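Local coordinates for fibrillarin-like rRNA/tRNA 2'-O-methyltransferase (Methanocaldococcus jannaschii, PDB 1FBN), which probably uses S-adenosyl-L-methionine to methylate ribose 2'-hydroxyls of rRNA and tRNA at sites chosen by a guide RNA, at residues Ser57-Ala62 with Val146-Val151. Numbering follows the deposited sequence.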
ATOM      1  N   SER A  57      -8.178  -4.504  -2.277  1.00 22.90           N
ATOM      2  CA  SER A  57      -6.977  -3.787  -1.859  1.00 19.47           C
ATOM      3  C   SER A  57      -6.723  -3.932  -0.359  1.00 19.52           C
ATOM      4  O   SER A  57      -7.531  -3.494   0.462  1.00 18.84           O
ATOM      5  CB  SER A  57      -7.104  -2.305  -2.228  1.00 17.82           C
ATOM      6  OG  SER A  57      -6.004  -1.545  -1.745  1.00 19.52           O
ATOM      7  N   LYS A  58      -5.585  -4.524  -0.007  1.00 17.28           N
ATOM      8  CA  LYS A  58      -5.221  -4.729   1.393  1.00 18.99           C
ATOM      9  C   LYS A  58      -5.050  -3.413   2.163  1.00 20.50           C
ATOM     10  O   LYS A  58      -5.285  -3.363   3.375  1.00 19.51           O
ATOM     11  CB  LYS A  58      -3.946  -5.572   1.503  1.00 18.86           C
ATOM     12  CG  LYS A  58      -4.079  -6.984   0.954  1.00 19.49           C
ATOM     13  CD  LYS A  58      -2.813  -7.794   1.199  1.00 22.81           C
ATOM     14  CE  LYS A  58      -2.836  -9.100   0.427  1.00 24.75           C
ATOM     15  NZ  LYS A  58      -2.862  -8.849  -1.047  1.00 28.58           N
ATOM     16  N   LEU A  59      -4.624  -2.360   1.465  1.00 18.24           N
ATOM     17  CA  LEU A  59      -4.444  -1.054   2.094  1.00 17.57           C
ATOM     18  C   LEU A  59      -5.820  -0.472   2.442  1.00 17.64           C
ATOM     19  O   LEU A  59      -6.007   0.082   3.530  1.00 16.91           O
ATOM     20  CB  LEU A  59      -3.656  -0.117   1.172  1.00 16.74           C
ATOM     21  CG  LEU A  59      -3.315   1.268   1.720  1.00 16.72           C
ATOM     22  CD1 LEU A  59      -2.689   1.155   3.106  1.00 17.83           C
ATOM     23  CD2 LEU A  59      -2.377   1.982   0.760  1.00 16.86           C
ATOM     24  N   ALA A  60      -6.788  -0.630   1.538  1.00 17.18           N
ATOM     25  CA  ALA A  60      -8.151  -0.156   1.791  1.00 16.67           C
ATOM     26  C   ALA A  60      -8.734  -0.949   2.963  1.00 17.36           C
ATOM     27  O   ALA A  60      -9.412  -0.391   3.825  1.00 17.88           O
ATOM     28  CB  ALA A  60      -9.021  -0.335   0.560  1.00 16.51           C
ATOM     29  N   ALA A  61      -8.451  -2.250   2.993  1.00 16.02           N
ATOM     30  CA  ALA A  61      -8.923  -3.132   4.057  1.00 15.68           C
ATOM     31  C   ALA A  61      -8.386  -2.676   5.413  1.00 16.68           C
ATOM     32  O   ALA A  61      -9.118  -2.665   6.404  1.00 15.98           O
ATOM     33  CB  ALA A  61      -8.496  -4.568   3.777  1.00 16.23           C
ATOM     34  N   ALA A  62      -7.108  -2.292   5.439  1.00 16.65           N
ATOM     35  CA  ALA A  62      -6.455  -1.828   6.658  1.00 16.81           C
ATOM     36  C   ALA A  62      -7.112  -0.550   7.162  1.00 18.28           C
ATOM     37  O   ALA A  62      -7.358  -0.408   8.360  1.00 18.22           O
ATOM     38  CB  ALA A  62      -4.966  -1.606   6.416  1.00 16.81           C
ATOM     39  N   VAL A 146       8.089   6.457   2.149  1.00 20.38           N
ATOM     40  CA  VAL A 146       7.346   5.274   2.548  1.00 20.24           C
ATOM     41  C   VAL A 146       7.631   4.078   1.646  1.00 18.38           C
ATOM     42  O   VAL A 146       7.870   4.224   0.448  1.00 16.36           O
ATOM     43  CB  VAL A 146       5.804   5.544   2.482  1.00 20.76           C
ATOM     44  CG1 VAL A 146       5.016   4.308   2.919  1.00 23.80           C
ATOM     45  CG2 VAL A 146       5.424   6.741   3.343  1.00 20.75           C
ATOM     46  N   ILE A 147       7.663   2.898   2.249  1.00 18.74           N
ATOM     47  CA  ILE A 147       7.825   1.666   1.493  1.00 18.97           C
ATOM     48  C   ILE A 147       6.566   0.870   1.811  1.00 19.29           C
ATOM     49  O   ILE A 147       6.194   0.729   2.981  1.00 20.06           O
ATOM     50  CB  ILE A 147       9.055   0.831   1.926  1.00 18.86           C
ATOM     51  CG1 ILE A 147      10.353   1.539   1.534  1.00 19.77           C
ATOM     52  CG2 ILE A 147       9.010  -0.539   1.253  1.00 18.37           C
ATOM     53  CD1 ILE A 147      11.609   0.776   1.927  1.00 21.22           C
ATOM     54  N   TYR A 148       5.858   0.451   0.769  1.00 17.62           N
ATOM     55  CA  TYR A 148       4.655  -0.355   0.932  1.00 15.99           C
ATOM     56  C   TYR A 148       4.999  -1.721   0.362  1.00 17.25           C
ATOM     57  O   TYR A 148       5.380  -1.827  -0.804  1.00 16.40           O
ATOM     58  CB  TYR A 148       3.468   0.242   0.165  1.00 17.80           C
ATOM     59  CG  TYR A 148       2.203  -0.585   0.282  1.00 18.29           C
ATOM     60  CD1 TYR A 148       1.300  -0.373   1.328  1.00 20.08           C
ATOM     61  CD2 TYR A 148       1.924  -1.606  -0.634  1.00 18.46           C
ATOM     62  CE1 TYR A 148       0.152  -1.158   1.462  1.00 19.87           C
ATOM     63  CE2 TYR A 148       0.778  -2.395  -0.510  1.00 18.93           C
ATOM     64  CZ  TYR A 148      -0.102  -2.165   0.541  1.00 20.00           C
ATOM     65  OH  TYR A 148      -1.234  -2.933   0.671  1.00 18.80           O
ATOM     66  N   GLU A 149       4.853  -2.760   1.179  1.00 15.35           N
ATOM     67  CA  GLU A 149       5.169  -4.111   0.743  1.00 14.62           C
ATOM     68  C   GLU A 149       4.016  -5.104   0.871  1.00 16.14           C
ATOM     69  O   GLU A 149       3.361  -5.191   1.908  1.00 18.44           O
ATOM     70  CB  GLU A 149       6.389  -4.630   1.498  1.00 15.36           C
ATOM     71  CG  GLU A 149       6.808  -6.024   1.078  1.00 16.87           C
ATOM     72  CD  GLU A 149       8.071  -6.493   1.759  1.00 18.71           C
ATOM     73  OE1 GLU A 149       8.887  -5.640   2.159  1.00 19.38           O
ATOM     74  OE2 GLU A 149       8.254  -7.720   1.881  1.00 17.69           O
ATOM     75  N   ASP A 150       3.811  -5.874  -0.193  1.00 16.41           N
ATOM     76  CA  ASP A 150       2.768  -6.891  -0.264  1.00 18.22           C
ATOM     77  C   ASP A 150       3.327  -8.099  -1.030  1.00 19.11           C
ATOM     78  O   ASP A 150       2.983  -8.335  -2.192  1.00 20.64           O
ATOM     79  CB  ASP A 150       1.521  -6.325  -0.971  1.00 17.05           C
ATOM     80  CG  ASP A 150       0.363  -7.326  -1.048  1.00 21.34           C
ATOM     81  OD1 ASP A 150       0.344  -8.323  -0.301  1.00 22.33           O
ATOM     82  OD2 ASP A 150      -0.556  -7.102  -1.866  1.00 24.42           O
ATOM     83  N   VAL A 151       4.240  -8.824  -0.390  1.00 19.61           N
ATOM     84  CA  VAL A 151       4.835 -10.006  -0.999  1.00 20.11           C
ATOM     85  C   VAL A 151       4.694 -11.176  -0.030  1.00 21.21           C
ATOM     86  O   VAL A 151       5.182 -11.131   1.104  1.00 20.13           O
ATOM     87  CB  VAL A 151       6.325  -9.773  -1.460  1.00 23.92           C
ATOM     88  CG1 VAL A 151       6.662  -8.297  -1.489  1.00 22.98           C
ATOM     89  CG2 VAL A 151       7.326 -10.557  -0.627  1.00 24.88           C
TER
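L59 meets the Y148 ring obliquely, all from one side of its plane, near CE1. L59 CB lies 4.0 Å from Y148 CE1, and the methyl L59 CD1 reaches the same ring carbon at 4.0 Å. Around the ring are also M175, M222 and Y80, whose ring plane is turned by about 30° from that of Y148. The second flat group is the D150 carboxylate. K58 CD and CE pass on one face of it, and NZ comes down near its plane beside the two oxygens. The lysine chain crosses that of D150 at about a right angle.

The contact lies in the Rossmann-like fold of an S-adenosyl-L-methionine-dependent methyltransferase. Strand 144-149 sits inside the seven-stranded sheet, between strands 77-81 and 172-179. The first turn of helix 58-64 packs against Y148 of that strand and D150 near its C-terminal end.

Y148 extends from the strand with CG anti to its backbone N (chi1 179°). This carries Y148 OH against the first turn, 3.5 Å from L59 N and 3.7 Å from L59 CB. At the helix start S57 is the N-cap; its OG accepts a weak bond from A60 N and is hydrogen-bonded to OG1 of T88, predicted to bind S-adenosyl-L-methionine.

D150 is also predicted to bind it. K58 forms a salt bridge with D150. The bend at the end of the lysine chain (chi4 63°) turns the amine to both carboxylate oxygens. With an alanine in place of K58, the D150 carboxylate would probably lose this cation and be freer to turn. The two grips are unequal. K58 NZ donates to D150 OD2 at 3.0 Å, on its syn lone pair, and only weakly to D150 OD1 at 3.3 Å.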